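Local coordinates for enolase from the environmental genome shotgun sequencing of the Sargasso Sea (PDB 2QGY), which probably acts as a magnesium-dependent enzyme of the enolase superfamily, related to mandelate racemase and muconate lactonizing enzyme, though its substrate is unknown, at residues A[141-146]-A[169-174]. Numbering follows the deposited sequence.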
# COMPACT_ATOMS: atom_id res chain seq x y z
N THR A 141 25.41 -4.87 -0.35
CA THR A 141 24.49 -6.00 -0.37
C THR A 141 24.86 -6.95 -1.49
O THR A 141 25.08 -6.54 -2.62
CB THR A 141 23.03 -5.52 -0.53
OG1 THR A 141 22.66 -4.81 0.64
CG2 THR A 141 22.08 -6.68 -0.73
N CYS A 142 24.97 -8.24 -1.13
CA CYS A 142 25.31 -9.30 -2.08
C CYS A 142 24.06 -10.12 -2.40
O CYS A 142 23.65 -10.99 -1.63
CB CYS A 142 26.33 -10.26 -1.48
SG CYS A 142 26.96 -11.33 -2.75
N TRP A 143 23.43 -9.81 -3.53
CA TRP A 143 22.21 -10.48 -3.90
C TRP A 143 22.12 -10.59 -5.41
O TRP A 143 22.47 -9.65 -6.12
CB TRP A 143 21.01 -9.67 -3.39
CG TRP A 143 19.70 -10.34 -3.65
CD1 TRP A 143 19.05 -11.24 -2.84
CD2 TRP A 143 18.89 -10.18 -4.82
NE1 TRP A 143 17.88 -11.65 -3.44
CE2 TRP A 143 17.75 -11.00 -4.65
CE3 TRP A 143 18.99 -9.39 -5.98
CZ2 TRP A 143 16.73 -11.08 -5.61
CZ3 TRP A 143 17.99 -9.47 -6.93
CH2 TRP A 143 16.87 -10.30 -6.74
N SER A 144 21.63 -11.73 -5.90
CA SER A 144 21.36 -11.87 -7.34
C SER A 144 20.06 -12.62 -7.65
O SER A 144 19.65 -13.53 -6.92
CB SER A 144 22.52 -12.56 -8.06
OG SER A 144 22.20 -12.71 -9.45
N ASP A 145 19.41 -12.24 -8.75
CA ASP A 145 18.22 -12.95 -9.23
C ASP A 145 18.55 -14.08 -10.20
O ASP A 145 17.64 -14.80 -10.64
CB ASP A 145 17.20 -12.00 -9.86
CG ASP A 145 17.65 -11.43 -11.20
OD1 ASP A 145 18.86 -11.17 -11.35
OD2 ASP A 145 16.77 -11.21 -12.08
N LEU A 146 19.83 -14.22 -10.53
CA LEU A 146 20.31 -15.28 -11.42
C LEU A 146 20.66 -16.56 -10.66
O LEU A 146 20.98 -16.53 -9.47
CB LEU A 146 21.54 -14.79 -12.21
CG LEU A 146 21.33 -13.59 -13.14
CD1 LEU A 146 22.67 -13.18 -13.75
CD2 LEU A 146 20.32 -13.90 -14.22
N LYS A 169 26.19 -7.38 3.42
CA LYS A 169 24.93 -8.04 3.74
C LYS A 169 24.68 -9.25 2.84
O LYS A 169 24.75 -9.15 1.63
CB LYS A 169 23.75 -7.05 3.72
CG LYS A 169 22.47 -7.69 4.24
CD LYS A 169 21.33 -6.70 4.46
CE LYS A 169 20.79 -6.12 3.13
NZ LYS A 169 19.81 -4.98 3.37
N ILE A 170 24.44 -10.42 3.45
CA ILE A 170 24.12 -11.63 2.70
C ILE A 170 22.73 -12.17 3.00
O ILE A 170 22.07 -11.73 3.97
CB ILE A 170 25.17 -12.74 2.98
CG1 ILE A 170 25.19 -13.04 4.49
CG2 ILE A 170 26.58 -12.30 2.49
CD1 ILE A 170 25.92 -14.31 4.86
N TYR A 171 22.27 -13.11 2.18
CA TYR A 171 20.97 -13.73 2.33
C TYR A 171 21.18 -15.22 2.58
O TYR A 171 21.26 -16.01 1.64
CB TYR A 171 20.12 -13.51 1.06
CG TYR A 171 19.66 -12.07 0.86
CD1 TYR A 171 18.32 -11.71 1.00
CD2 TYR A 171 20.57 -11.09 0.51
CE1 TYR A 171 17.90 -10.36 0.80
CE2 TYR A 171 20.16 -9.75 0.33
CZ TYR A 171 18.83 -9.42 0.49
OH TYR A 171 18.44 -8.10 0.28
N PRO A 172 21.31 -15.60 3.87
CA PRO A 172 21.82 -16.92 4.25
C PRO A 172 20.76 -18.02 4.37
O PRO A 172 21.12 -19.16 4.65
CB PRO A 172 22.46 -16.64 5.62
CG PRO A 172 21.51 -15.62 6.22
CD PRO A 172 21.03 -14.77 5.05
N MET A 173 19.48 -17.72 4.15
CA MET A 173 18.47 -18.79 4.28
C MET A 173 18.44 -19.65 3.02
O MET A 173 17.80 -19.29 2.03
CB MET A 173 17.07 -18.26 4.63
CG MET A 173 17.02 -17.50 5.96
SD MET A 173 17.55 -18.37 7.49
CE MET A 173 16.02 -19.06 8.07
N LEU A 174 19.12 -20.79 3.10
CA LEU A 174 19.27 -21.68 1.95
C LEU A 174 18.48 -22.97 2.17
O LEU A 174 17.57 -23.01 3.02
CB LEU A 174 20.76 -21.97 1.70
CG LEU A 174 21.71 -20.75 1.69
CD1 LEU A 174 23.15 -21.18 1.53
CD2 LEU A 174 21.35 -19.72 0.61
O HOH W 1 23.84 -13.39 -0.14
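T141 and K169 form a parallel bridge near the ends of strands 135-141 and 168-170, their CA atoms 4.6 Å apart. C142 N gives a nearly straight hydrogen bond to K169 O (2.9 Å, N-H...O 171°). One step further the chains separate, and a water bridges the gap, donating to C142 O and accepting from Y171 N, each at 2.8 Å, so that both backbone groups are paired across the gap.

The side chains of T141 and K169 run side by side, with T141 OG1 3.4 Å from K169 CE. A long lysine suits this place: bent at chi3, it carries NZ to a hydrogen bond with Y139 OH and salt bridges with E226 and E328. Threonine's branched side chain serves two partners at once: OG1 hydrogen-bonds to E328, while CG2 meets the edge of the Y171 ring in its plane, 3.8 Å from CE2. The flat tyrosine ring thus offers an edge to T141 and a face to W143. W143 lays the edge of its five-membered ring against that face, its chi1 of -176° swinging the indole away from its own backbone N; CD1 sits over the ring centre, and the planes meet at 60° in an edge-to-face stack.

These are the C-terminal ends of the first two strands of the enolase-superfamily TIM barrel, where the active site of this superfamily lies: E226 is a magnesium ligand, and the Y171 side chain comes within about 4 Å of the ion.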